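Local coordinates for transcription factor IWS1 (Saccharomyces cerevisiae, PDB 3NFQ), which takes part in regulating transcription by RNA polymerase II, interacting with the elongation factors SPT5 and SPT6, and is captured here as its conserved central domain, at residues Gln12-Lys17 with Ala69-Asp74; Asn37-Ile40 with Asp44-Leu47; Met50-Leu55 with Arg82-Pro87; Ser101-Leu106 with Ile126-Ser131. All blocks are in the same frame, centred on the assembly; numbering follows the deposited sequence.

Contact 1 of 4, residues Gln12-Lys17 with Ala69-Asp74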
loop_
_atom_site.group_PDB
_atom_site.type_symbol
_atom_site.label_atom_id
_atom_site.label_comp_id
_atom_site.label_asym_id
_atom_site.label_seq_id
_atom_site.Cartn_x
_atom_site.Cartn_y
_atom_site.Cartn_z
ATOM N N GLN A 12 -1.185 3.054 -23.320
ATOM C CA GLN A 12 -1.990 1.867 -23.003
ATOM C C GLN A 12 -1.119 0.745 -22.473
ATOM O O GLN A 12 -1.567 -0.062 -21.661
ATOM C CB GLN A 12 -2.802 1.359 -24.216
ATOM C CG GLN A 12 -4.108 2.143 -24.475
ATOM C CD GLN A 12 -4.873 1.681 -25.732
ATOM O OE1 GLN A 12 -5.417 0.557 -25.784
ATOM N NE2 GLN A 12 -4.942 2.562 -26.742
ATOM N N TYR A 13 0.114 0.674 -22.965
ATOM C CA TYR A 13 1.082 -0.281 -22.473
ATOM C C TYR A 13 1.477 -0.023 -21.006
ATOM O O TYR A 13 1.684 -0.967 -20.232
ATOM C CB TYR A 13 2.329 -0.246 -23.339
ATOM C CG TYR A 13 3.520 -0.970 -22.744
ATOM C CD1 TYR A 13 3.774 -2.310 -23.028
ATOM C CD2 TYR A 13 4.417 -0.294 -21.911
ATOM C CE1 TYR A 13 4.878 -2.948 -22.482
ATOM C CE2 TYR A 13 5.510 -0.926 -21.363
ATOM C CZ TYR A 13 5.737 -2.240 -21.654
ATOM O OH TYR A 13 6.851 -2.829 -21.091
ATOM N N LEU A 14 1.614 1.253 -20.649
ATOM C CA LEU A 14 1.918 1.637 -19.273
ATOM C C LEU A 14 0.733 1.288 -18.372
ATOM O O LEU A 14 0.913 0.667 -17.321
ATOM C CB LEU A 14 2.204 3.135 -19.181
ATOM C CG LEU A 14 3.427 3.708 -19.896
ATOM C CD1 LEU A 14 3.446 5.214 -19.625
ATOM C CD2 LEU A 14 4.697 3.062 -19.429
ATOM N N ASP A 15 -0.467 1.671 -18.795
ATOM C CA ASP A 15 -1.693 1.311 -18.077
ATOM C C ASP A 15 -1.792 -0.181 -17.761
ATOM O O ASP A 15 -1.977 -0.569 -16.612
ATOM C CB ASP A 15 -2.926 1.740 -18.855
ATOM C CG ASP A 15 -3.163 3.205 -18.783
ATOM O OD1 ASP A 15 -2.304 3.950 -18.249
ATOM O OD2 ASP A 15 -4.238 3.629 -19.261
ATOM N N GLU A 16 -1.640 -1.014 -18.781
ATOM C CA GLU A 16 -1.724 -2.445 -18.619
ATOM C C GLU A 16 -0.630 -2.977 -17.700
ATOM O O GLU A 16 -0.832 -3.949 -16.970
ATOM C CB GLU A 16 -1.699 -3.138 -20.003
ATOM C CG GLU A 16 -0.904 -4.463 -20.030
ATOM C CD GLU A 16 -0.682 -5.048 -21.447
ATOM O OE1 GLU A 16 -0.762 -4.295 -22.475
ATOM O OE2 GLU A 16 -0.396 -6.282 -21.528
ATOM N N LYS A 17 0.533 -2.360 -17.749
ATOM C CA LYS A 17 1.631 -2.773 -16.894
ATOM C C LYS A 17 1.318 -2.444 -15.410
ATOM O O LYS A 17 1.568 -3.271 -14.534
ATOM C CB LYS A 17 2.933 -2.133 -17.378
ATOM C CG LYS A 17 4.160 -2.417 -16.520
ATOM C CD LYS A 17 4.130 -1.647 -15.180
ATOM C CE LYS A 17 5.230 -2.070 -14.154
ATOM N NZ LYS A 17 5.263 -3.497 -13.714
ATOM N N ALA A 69 4.354 8.054 -12.268
ATOM C CA ALA A 69 3.389 8.643 -11.307
ATOM C C ALA A 69 1.971 8.809 -11.827
ATOM O O ALA A 69 0.979 8.432 -11.169
ATOM C CB ALA A 69 3.898 9.985 -10.737
ATOM N N ASP A 70 1.864 9.422 -13.005
ATOM C CA ASP A 70 0.579 9.587 -13.669
ATOM C C ASP A 70 -0.137 8.276 -13.865
ATOM O O ASP A 70 -1.307 8.174 -13.512
ATOM C CB ASP A 70 0.763 10.258 -15.046
ATOM C CG ASP A 70 1.083 11.733 -14.947
ATOM O OD1 ASP A 70 0.825 12.350 -13.886
ATOM O OD2 ASP A 70 1.601 12.274 -15.958
ATOM N N THR A 71 0.548 7.264 -14.406
ATOM C CA THR A 71 -0.088 5.964 -14.651
ATOM C C THR A 71 -0.541 5.284 -13.343
ATOM O O THR A 71 -1.635 4.710 -13.275
ATOM C CB THR A 71 0.857 4.953 -15.325
ATOM O OG1 THR A 71 1.594 5.578 -16.401
ATOM C CG2 THR A 71 0.043 3.775 -15.849
ATOM N N ILE A 72 0.336 5.340 -12.335
ATOM C CA ILE A 72 0.051 4.815 -10.977
ATOM C C ILE A 72 -1.190 5.494 -10.463
ATOM O O ILE A 72 -2.141 4.823 -10.035
ATOM C CB ILE A 72 1.241 5.111 -10.019
ATOM C CG1 ILE A 72 2.381 4.201 -10.399
ATOM C CG2 ILE A 72 0.845 4.921 -8.518
ATOM C CD1 ILE A 72 3.784 4.681 -9.935
ATOM N N LEU A 73 -1.205 6.815 -10.514
ATOM C CA LEU A 73 -2.349 7.552 -9.938
ATOM C C LEU A 73 -3.618 7.387 -10.765
ATOM O O LEU A 73 -4.727 7.245 -10.221
ATOM C CB LEU A 73 -2.003 9.047 -9.756
ATOM C CG LEU A 73 -0.956 9.309 -8.670
ATOM C CD1 LEU A 73 -0.519 10.766 -8.665
ATOM C CD2 LEU A 73 -1.425 8.938 -7.267
ATOM N N ASP A 74 -3.485 7.427 -12.082
ATOM C CA ASP A 74 -4.669 7.298 -12.952
ATOM C C ASP A 74 -5.318 5.923 -12.913
ATOM O O ASP A 74 -6.526 5.831 -13.084
ATOM C CB ASP A 74 -4.328 7.665 -14.388
ATOM C CG ASP A 74 -4.061 9.148 -14.567
ATOM O OD1 ASP A 74 -4.467 9.974 -13.709
ATOM O OD2 ASP A 74 -3.410 9.481 -15.575
HETATM O O HOH W 1 -0.656 5.975 -18.705
#
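Two helices of the all-helical central domain of Spn1 meet here: the first turns of the long helix 10-42 and the short helix 69-74, which approach closest at Asp15 and Thr71, their CA atoms 6.0 Å apart. Between residues 12-17 and 69-74, Thr71 is the residue that makes the contact from the short helix, and its two branches do different work. The methyl CG2, turned anti to the backbone N, faces the helix 10-42 backbone and lies 3.5 Å from the carbonyl O of Leu14. The same methyl also meets the carboxylate of Asp15, with Thr71 CG2 3.4 Å from Asp15 OD1. The hydroxyl branch instead lies beside Leu14, where Thr71 OG1 is 3.7 Å from Leu14 CD1; the leucine runs across the threonine, roughly perpendicular to it, and its CB is nearly as close to the hydroxyl. A water bridges the polar ends, 2.7 Å from Asp15 OD1 and 3.2 Å from Thr71 OG1. Around this pair, Ile18 of helix 10-42 also packs on Thr71, while Leu68 and Asn75 border Leu14 and Asp15. With an alanine at Thr71, the water would probably lose its link to the short helix, and a gap would be likely to open beside Leu14 where the methyl and hydroxyl had been. The contact between these segments is slight, made of van der Waals touches and one bridging water, through which the hydroxyl of the buried threonine gains a polar partner without direct contact with the carboxylate.

Contact 2 of 4, residues Asn37-Ile40 with Asp44-Leu47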
loop_
_atom_site.group_PDB
_atom_site.type_symbol
_atom_site.label_atom_id
_atom_site.label_comp_id
_atom_site.label_asym_id
_atom_site.label_seq_id
_atom_site.Cartn_x
_atom_site.Cartn_y
_atom_site.Cartn_z
ATOM N N ASN A 37 -4.671 -17.227 8.088
ATOM C CA ASN A 37 -5.806 -17.987 8.611
ATOM C C ASN A 37 -5.486 -19.469 8.873
ATOM O O ASN A 37 -5.914 -20.011 9.883
ATOM C CB ASN A 37 -6.986 -17.893 7.670
ATOM C CG ASN A 37 -7.600 -16.532 7.670
ATOM O OD1 ASN A 37 -7.405 -15.767 8.610
ATOM N ND2 ASN A 37 -8.349 -16.208 6.624
ATOM N N LYS A 38 -4.746 -20.101 7.964
ATOM C CA LYS A 38 -4.257 -21.457 8.153
ATOM C C LYS A 38 -3.297 -21.591 9.348
ATOM O O LYS A 38 -3.436 -22.512 10.166
ATOM C CB LYS A 38 -3.567 -21.899 6.863
ATOM C CG LYS A 38 -3.321 -23.382 6.726
ATOM C CD LYS A 38 -3.114 -23.690 5.243
ATOM C CE LYS A 38 -2.908 -25.160 5.022
ATOM N NZ LYS A 38 -2.611 -25.453 3.598
ATOM N N ARG A 39 -2.319 -20.684 9.454
ATOM C CA ARG A 39 -1.379 -20.680 10.571
ATOM C C ARG A 39 -2.138 -20.559 11.892
ATOM O O ARG A 39 -1.764 -21.191 12.882
ATOM C CB ARG A 39 -0.359 -19.534 10.455
ATOM C CG ARG A 39 0.464 -19.337 11.720
ATOM C CD ARG A 39 1.205 -18.009 11.757
ATOM N NE ARG A 39 2.584 -18.255 11.384
ATOM C CZ ARG A 39 3.636 -18.137 12.184
ATOM N NH1 ARG A 39 3.511 -17.729 13.439
ATOM N NH2 ARG A 39 4.836 -18.432 11.709
ATOM N N ILE A 40 -3.193 -19.745 11.880
ATOM C CA ILE A 40 -4.070 -19.542 13.034
ATOM C C ILE A 40 -4.873 -20.819 13.325
ATOM O O ILE A 40 -4.841 -21.344 14.429
ATOM C CB ILE A 40 -5.027 -18.320 12.815
ATOM C CG1 ILE A 40 -4.268 -16.995 13.037
ATOM C CG2 ILE A 40 -6.286 -18.423 13.708
ATOM C CD1 ILE A 40 -4.999 -15.769 12.519
ATOM N N ASP A 44 0.392 -24.060 13.365
ATOM C CA ASP A 44 1.682 -24.477 12.796
ATOM C C ASP A 44 2.542 -23.277 12.424
ATOM O O ASP A 44 2.272 -22.578 11.444
ATOM C CB ASP A 44 1.436 -25.347 11.569
ATOM C CG ASP A 44 2.718 -25.846 10.941
ATOM O OD1 ASP A 44 3.834 -25.452 11.365
ATOM O OD2 ASP A 44 2.615 -26.633 9.992
ATOM N N THR A 45 3.591 -23.024 13.183
ATOM C CA THR A 45 4.293 -21.769 13.003
ATOM C C THR A 45 5.305 -21.871 11.887
ATOM O O THR A 45 6.032 -20.888 11.605
ATOM C CB THR A 45 4.986 -21.279 14.312
ATOM O OG1 THR A 45 5.906 -22.292 14.777
ATOM C CG2 THR A 45 3.936 -20.928 15.400
ATOM N N SER A 46 5.356 -23.034 11.223
ATOM C CA SER A 46 6.244 -23.167 10.044
ATOM C C SER A 46 5.558 -22.614 8.769
ATOM O O SER A 46 6.213 -22.501 7.741
ATOM C CB SER A 46 6.711 -24.605 9.800
ATOM O OG SER A 46 5.591 -25.421 9.496
ATOM N N LEU A 47 4.260 -22.306 8.865
ATOM C CA LEU A 47 3.505 -21.606 7.826
ATOM C C LEU A 47 3.622 -20.110 8.021
ATOM O O LEU A 47 3.219 -19.581 9.067
ATOM C CB LEU A 47 2.012 -21.950 7.907
ATOM C CG LEU A 47 1.724 -23.445 7.718
ATOM C CD1 LEU A 47 0.271 -23.710 8.015
ATOM C CD2 LEU A 47 2.107 -23.878 6.310
#
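The chain doubles back from the last turns of helix 10-42 into a type I beta turn, Asp44 to Leu47, bringing the CA atoms of Arg39 and Asp44 to 5.4 Å from each other; the turn is closed by a bond from Leu47 N to Asp44 O. Arg39 carries most of the contact. Its chain starts anti to the backbone N (chi1 169°) and bends at chi3 (-100°), which lays the guanidinium along the turn. Arg39 NE donates to Leu47 O over 2.7 Å, approaching nearly along the C=O axis with the acceptor close to the guanidinium plane, and Arg39 NH2 adds a weak bond of 3.3 Å to the same Leu47 O. Thr45 CA and Asp44 O lie over one face of the guanidinium, the former towards the rim, and the methyl CG2 of Thr45 lies 3.8 Å from Arg39 NH1. The turn is braced from within by an Asx turn: Asp44 OD1 accepts from Ser46 N at 2.9 Å and from Ser46 OG at 2.6 Å, both arriving from the same face of the carboxylate. Thr42, at the end of helix 10-42, ties the two arms together through its hydroxyl, bonded to Lys38 O and to Asp44 N. The side chain of Leu47 makes the apolar part: its CD1 lies 3.8 Å from CG of the extended Lys38 chain.

Contact 3 of 4, residues Met50-Leu55 with Arg82-Pro87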
loop_
_atom_site.group_PDB
_atom_site.type_symbol
_atom_site.label_atom_id
_atom_site.label_comp_id
_atom_site.label_asym_id
_atom_site.label_seq_id
_atom_site.Cartn_x
_atom_site.Cartn_y
_atom_site.Cartn_z
HETATM N N MSE A 50 4.327 -15.128 2.717
HETATM C CA MSE A 50 5.467 -14.557 2.035
HETATM C C MSE A 50 5.150 -13.895 0.722
HETATM O O MSE A 50 6.064 -13.364 0.121
HETATM C CB MSE A 50 6.541 -15.637 1.761
HETATM C CG MSE A 50 6.973 -16.359 3.007
HETATM SE SE MSE A 50 8.523 -17.549 2.510
HETATM C CE MSE A 50 7.586 -18.793 1.110
ATOM N N GLN A 51 3.897 -13.893 0.251
ATOM C CA GLN A 51 3.690 -13.444 -1.115
ATOM C C GLN A 51 3.961 -11.942 -1.296
ATOM O O GLN A 51 4.599 -11.548 -2.276
ATOM C CB GLN A 51 2.317 -13.829 -1.673
ATOM C CG GLN A 51 2.071 -15.366 -1.747
ATOM C CD GLN A 51 3.158 -16.053 -2.602
ATOM O OE1 GLN A 51 3.979 -16.743 -2.048
ATOM N NE2 GLN A 51 3.166 -15.824 -3.924
ATOM N N LYS A 52 3.406 -11.123 -0.412
ATOM C CA LYS A 52 3.683 -9.680 -0.458
ATOM C C LYS A 52 5.178 -9.360 -0.365
ATOM O O LYS A 52 5.677 -8.584 -1.178
ATOM C CB LYS A 52 2.941 -8.956 0.656
ATOM C CG LYS A 52 1.449 -9.070 0.538
ATOM C CD LYS A 52 0.834 -8.066 1.562
ATOM C CE LYS A 52 1.063 -8.353 3.075
ATOM N NZ LYS A 52 0.495 -9.739 3.419
ATOM N N VAL A 53 5.889 -9.968 0.577
ATOM C CA VAL A 53 7.344 -9.664 0.699
ATOM C C VAL A 53 8.108 -10.063 -0.512
ATOM O O VAL A 53 9.066 -9.398 -0.877
ATOM C CB VAL A 53 8.042 -10.215 1.989
ATOM C CG1 VAL A 53 7.417 -9.639 3.223
ATOM C CG2 VAL A 53 8.035 -11.731 2.069
ATOM N N LYS A 54 7.685 -11.135 -1.185
ATOM C CA LYS A 54 8.372 -11.479 -2.409
ATOM C C LYS A 54 8.128 -10.487 -3.506
ATOM O O LYS A 54 8.973 -10.323 -4.367
ATOM C CB LYS A 54 7.922 -12.842 -2.942
ATOM C CG LYS A 54 8.396 -13.992 -2.096
ATOM C CD LYS A 54 8.040 -15.294 -2.850
ATOM C CE LYS A 54 8.203 -16.484 -1.951
ATOM N NZ LYS A 54 7.485 -17.689 -2.516
ATOM N N LEU A 55 6.913 -9.904 -3.546
ATOM C CA LEU A 55 6.568 -8.940 -4.547
ATOM C C LEU A 55 7.038 -7.520 -4.171
ATOM O O LEU A 55 7.144 -6.676 -5.029
ATOM C CB LEU A 55 5.059 -8.944 -4.797
ATOM C CG LEU A 55 4.443 -8.136 -5.941
ATOM C CD1 LEU A 55 5.063 -8.418 -7.362
ATOM C CD2 LEU A 55 2.950 -8.401 -5.969
ATOM N N ARG A 82 -3.174 0.426 -0.476
ATOM C CA ARG A 82 -3.984 0.522 0.689
ATOM C C ARG A 82 -4.330 -0.833 1.238
ATOM O O ARG A 82 -4.366 -1.021 2.458
ATOM C CB ARG A 82 -5.279 1.231 0.283
ATOM C CG ARG A 82 -6.274 1.301 1.386
ATOM C CD ARG A 82 -7.623 1.244 0.697
ATOM N NE ARG A 82 -8.210 -0.015 0.910
ATOM C CZ ARG A 82 -9.193 -0.600 0.228
ATOM N NH1 ARG A 82 -9.787 -0.115 -0.861
ATOM N NH2 ARG A 82 -9.554 -1.775 0.695
ATOM N N ILE A 83 -4.619 -1.792 0.356
ATOM C CA ILE A 83 -4.937 -3.165 0.851
ATOM C C ILE A 83 -3.744 -3.797 1.607
ATOM O O ILE A 83 -3.912 -4.481 2.624
ATOM C CB ILE A 83 -5.341 -4.069 -0.342
ATOM C CG1 ILE A 83 -6.761 -3.695 -0.760
ATOM C CG2 ILE A 83 -5.391 -5.572 0.057
ATOM C CD1 ILE A 83 -7.096 -4.213 -2.193
ATOM N N TRP A 84 -2.524 -3.590 1.097
ATOM C CA TRP A 84 -1.357 -4.036 1.864
ATOM C C TRP A 84 -1.222 -3.394 3.247
ATOM O O TRP A 84 -0.835 -4.063 4.193
ATOM C CB TRP A 84 -0.059 -3.849 1.058
ATOM C CG TRP A 84 0.096 -4.831 -0.026
ATOM C CD1 TRP A 84 -0.891 -5.519 -0.673
ATOM C CD2 TRP A 84 1.320 -5.219 -0.628
ATOM N NE1 TRP A 84 -0.350 -6.293 -1.668
ATOM C CE2 TRP A 84 1.008 -6.150 -1.642
ATOM C CE3 TRP A 84 2.657 -4.892 -0.396
ATOM C CZ2 TRP A 84 1.959 -6.749 -2.408
ATOM C CZ3 TRP A 84 3.634 -5.481 -1.197
ATOM C CH2 TRP A 84 3.290 -6.396 -2.184
ATOM N N LEU A 85 -1.590 -2.117 3.393
ATOM C CA LEU A 85 -1.343 -1.385 4.647
ATOM C C LEU A 85 -2.475 -1.587 5.638
ATOM O O LEU A 85 -2.282 -1.438 6.842
ATOM C CB LEU A 85 -1.244 0.117 4.308
ATOM C CG LEU A 85 0.106 0.522 3.647
ATOM C CD1 LEU A 85 0.063 1.971 3.171
ATOM C CD2 LEU A 85 1.246 0.274 4.625
ATOM N N GLU A 86 -3.664 -1.867 5.130
ATOM C CA GLU A 86 -4.829 -1.795 6.015
ATOM C C GLU A 86 -4.808 -2.833 7.115
ATOM O O GLU A 86 -4.317 -3.969 6.934
ATOM C CB GLU A 86 -6.149 -1.869 5.199
ATOM C CG GLU A 86 -6.602 -3.220 4.829
ATOM C CD GLU A 86 -7.711 -3.223 3.744
ATOM O OE1 GLU A 86 -8.341 -2.184 3.530
ATOM O OE2 GLU A 86 -7.945 -4.281 3.118
ATOM N N PRO A 87 -5.350 -2.459 8.286
ATOM C CA PRO A 87 -5.377 -3.379 9.397
ATOM C C PRO A 87 -6.372 -4.472 9.149
ATOM O O PRO A 87 -7.392 -4.264 8.468
ATOM C CB PRO A 87 -5.839 -2.517 10.598
ATOM C CG PRO A 87 -6.456 -1.350 10.007
ATOM C CD PRO A 87 -5.841 -1.115 8.648
#
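Trp84, on the last turn of helix 77-85, has more surface buried here than any other residue, and Lys52, near the start of helix 51-63, provides most of the cover. The aliphatic chain of the lysine runs antiparallel to the tryptophan side chain, over one face of the indole. Its CD sits 3.5 Å from the centroid of the five-membered ring of Trp84, only 7° off the ring normal, which makes a CH-pi contact, while CG and CB continue the cover towards CE2 and CZ2. Beyond CD the lysine bends at chi3 (-66°) and chi4 (-58°), carrying the ammonium off the indole to a salt bridge between NZ and Asp32 of helix 10-42. The far end of the indole reaches the backbone of helix 51-63, where Trp84 CH2 is 3.4 Å from Lys52 O. Leu55, one turn further along, comes to the ring edge instead, its side chain roughly perpendicular to that of the tryptophan and its CD2 4.0 Å from Trp84 CZ2. Leu56, Val59 and Leu102 also pack on the indole, which wedges between helices 51-63 and 96-107; its own segment, 82-87, belongs to the region related to the TFIIS N-terminal domain. Its buried NE1 is satisfied by the carbonyl of Met25 on helix 10-42. The chemistry thus divides each residue in two: methylenes and indole carbons make the interface, while the lysine charge and the indole N-H both turn to helix 10-42, so that a dispersive contact between two helices is pinned by polar bonds to a third.

Contact 4 of 4, residues Ser101-Leu106 with Ile126-Ser131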
loop_
_atom_site.group_PDB
_atom_site.type_symbol
_atom_site.label_atom_id
_atom_site.label_comp_id
_atom_site.label_asym_id
_atom_site.label_seq_id
_atom_site.Cartn_x
_atom_site.Cartn_y
_atom_site.Cartn_z
ATOM N N SER A 101 8.515 0.484 3.831
ATOM C CA SER A 101 8.773 0.551 2.390
ATOM C C SER A 101 7.669 1.247 1.648
ATOM O O SER A 101 7.914 2.052 0.741
ATOM C CB SER A 101 8.936 -0.834 1.776
ATOM O OG SER A 101 10.093 -1.434 2.346
ATOM N N LEU A 102 6.430 0.893 1.968
ATOM C CA LEU A 102 5.317 1.579 1.279
ATOM C C LEU A 102 5.186 3.055 1.613
ATOM O O LEU A 102 4.937 3.901 0.721
ATOM C CB LEU A 102 3.995 0.841 1.514
ATOM C CG LEU A 102 3.902 -0.568 0.910
ATOM C CD1 LEU A 102 2.506 -1.172 1.239
ATOM C CD2 LEU A 102 4.093 -0.534 -0.562
ATOM N N PHE A 103 5.361 3.407 2.881
ATOM C CA PHE A 103 5.250 4.804 3.247
ATOM C C PHE A 103 6.418 5.610 2.641
ATOM O O PHE A 103 6.253 6.728 2.219
ATOM C CB PHE A 103 5.157 4.965 4.785
ATOM C CG PHE A 103 3.729 4.969 5.309
ATOM C CD1 PHE A 103 3.244 3.896 6.054
ATOM C CD2 PHE A 103 2.909 6.065 5.088
ATOM C CE1 PHE A 103 1.905 3.919 6.567
ATOM C CE2 PHE A 103 1.585 6.076 5.599
ATOM C CZ PHE A 103 1.108 5.015 6.318
ATOM N N ALA A 104 7.599 5.028 2.530
ATOM C CA ALA A 104 8.673 5.778 1.903
ATOM C C ALA A 104 8.392 6.020 0.424
ATOM O O ALA A 104 8.665 7.105 -0.125
ATOM C CB ALA A 104 10.056 5.026 2.094
ATOM N N ALA A 105 7.838 5.013 -0.249
ATOM C CA ALA A 105 7.438 5.167 -1.638
ATOM C C ALA A 105 6.309 6.164 -1.812
ATOM O O ALA A 105 6.341 6.928 -2.763
ATOM C CB ALA A 105 7.062 3.780 -2.243
ATOM N N LEU A 106 5.333 6.215 -0.904
ATOM C CA LEU A 106 4.221 7.164 -1.005
ATOM C C LEU A 106 4.690 8.612 -0.746
ATOM O O LEU A 106 4.057 9.574 -1.203
ATOM C CB LEU A 106 3.145 6.876 0.019
ATOM C CG LEU A 106 2.282 5.603 -0.159
ATOM C CD1 LEU A 106 1.583 5.273 1.119
ATOM C CD2 LEU A 106 1.280 5.833 -1.321
ATOM N N ILE A 126 -4.989 7.716 7.924
ATOM C CA ILE A 126 -5.472 8.294 9.178
ATOM C C ILE A 126 -5.349 7.278 10.334
ATOM O O ILE A 126 -4.889 7.613 11.428
ATOM C CB ILE A 126 -6.928 8.842 9.029
ATOM C CG1 ILE A 126 -6.913 10.094 8.134
ATOM C CG2 ILE A 126 -7.539 9.168 10.436
ATOM C CD1 ILE A 126 -8.248 10.568 7.608
ATOM N N PHE A 127 -5.752 6.025 10.098
ATOM C CA PHE A 127 -5.644 4.988 11.096
ATOM C C PHE A 127 -4.177 4.849 11.596
ATOM O O PHE A 127 -3.901 4.663 12.795
ATOM C CB PHE A 127 -6.130 3.637 10.490
ATOM C CG PHE A 127 -5.832 2.444 11.363
ATOM C CD1 PHE A 127 -6.725 2.001 12.343
ATOM C CD2 PHE A 127 -4.633 1.769 11.238
ATOM C CE1 PHE A 127 -6.412 0.900 13.186
ATOM C CE2 PHE A 127 -4.347 0.677 12.061
ATOM C CZ PHE A 127 -5.199 0.244 13.009
ATOM N N TYR A 128 -3.229 4.989 10.681
ATOM C CA TYR A 128 -1.796 4.890 11.081
ATOM C C TYR A 128 -1.392 6.047 12.050
ATOM O O TYR A 128 -0.509 5.878 12.904
ATOM C CB TYR A 128 -0.915 4.902 9.846
ATOM C CG TYR A 128 -0.653 3.476 9.371
ATOM C CD1 TYR A 128 -1.636 2.786 8.669
ATOM C CD2 TYR A 128 0.565 2.818 9.627
ATOM C CE1 TYR A 128 -1.424 1.449 8.214
ATOM C CE2 TYR A 128 0.792 1.478 9.158
ATOM C CZ TYR A 128 -0.235 0.809 8.450
ATOM O OH TYR A 128 -0.120 -0.490 7.986
ATOM N N THR A 129 -2.067 7.197 11.917
ATOM C CA THR A 129 -1.764 8.359 12.803
ATOM C C THR A 129 -2.205 8.149 14.245
ATOM O O THR A 129 -1.644 8.790 15.176
ATOM C CB THR A 129 -2.347 9.677 12.294
ATOM O OG1 THR A 129 -3.782 9.687 12.484
ATOM C CG2 THR A 129 -2.001 9.921 10.840
ATOM N N LYS A 130 -3.157 7.229 14.422
ATOM C CA LYS A 130 -3.838 6.931 15.711
ATOM C C LYS A 130 -3.528 5.592 16.388
ATOM O O LYS A 130 -3.539 5.507 17.629
ATOM C CB LYS A 130 -5.358 6.947 15.496
ATOM C CG LYS A 130 -5.981 8.316 15.209
ATOM C CD LYS A 130 -7.429 8.007 14.839
ATOM C CE LYS A 130 -8.202 9.167 14.207
ATOM N NZ LYS A 130 -9.538 8.627 13.728
ATOM N N SER A 131 -3.265 4.529 15.614
ATOM C CA SER A 131 -3.140 3.196 16.189
ATOM C C SER A 131 -1.961 3.125 17.120
ATOM O O SER A 131 -0.841 3.548 16.770
ATOM C CB SER A 131 -3.024 2.117 15.101
ATOM O OG SER A 131 -2.341 0.952 15.581
#
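Phe103 of helix 96-107 directs the edge of its ring at the face of Tyr128 on helix 121-130, overlapping the part of the tyrosine ring nearest its CD2. The pair is edge-to-face, with centroids 5.1 Å apart and planes inclined at 63°, well short of perpendicular. Phe103 CE1 is the leading atom, 3.5 Å from Tyr128 CD2 and offset towards the rim of that ring; Phe103 CZ follows, 3.8 Å from Tyr128 CG. Both first torsions lie near -90° (chi1 -91° for Phe103, -92° for Tyr128), away from the usual staggered values, and they swing the two rings into the space between the helices. The CA atoms of Phe103 and Tyr128, the nearest pair between the two segments, are 10.5 Å apart, so the rings span a gap that the backbones leave wide. Helix 136-149 closes in on the pair, Leu141 and Leu145 touching Phe103 and Ala142 touching Tyr128, while Leu93 and Pro94 pack on the tyrosine from a loop. The pair is buried within the helical bundle that the sequence family relates to the TFIIS N-terminal domain. The phenol hydroxyl is bonded to the carbonyl of Leu85 near the end of helix 77-85. A leucine in place of Tyr128 would probably leave the Phe103 edge without an aromatic face to meet and the Leu85 carbonyl without its hydroxyl partner. Tyr128 thus offers two kinds of chemistry at once: its electron-rich face receives the C-H edge of Phe103, and its hydroxyl pays the polar cost of burial by bonding a helix-end carbonyl, which probably anchors the far end of the ring.

In the fold
The four contacts sample one all-helical domain. Helix 10-42 serves contacts 1 and 2 near its two ends, their centres 36 Å apart on opposite sides of the chain's centre. Contact 2 is nested within the loop that contact 1 closes, and contact 3 crosses contact 1 along the chain, opening before it closes. Contacts 2 and 3 adjoin in sequence, their centres 17 Å apart. Contact 4 comes last, in series. Contacts 3 and 4 lie deepest, with centres 13 Å apart, and they touch, for example where Pro87 packs on Phe127. Together they link helices 51-63, 77-85, 96-107 and 121-130 into a continuous core, while contacts 1 and 2 lie farther out.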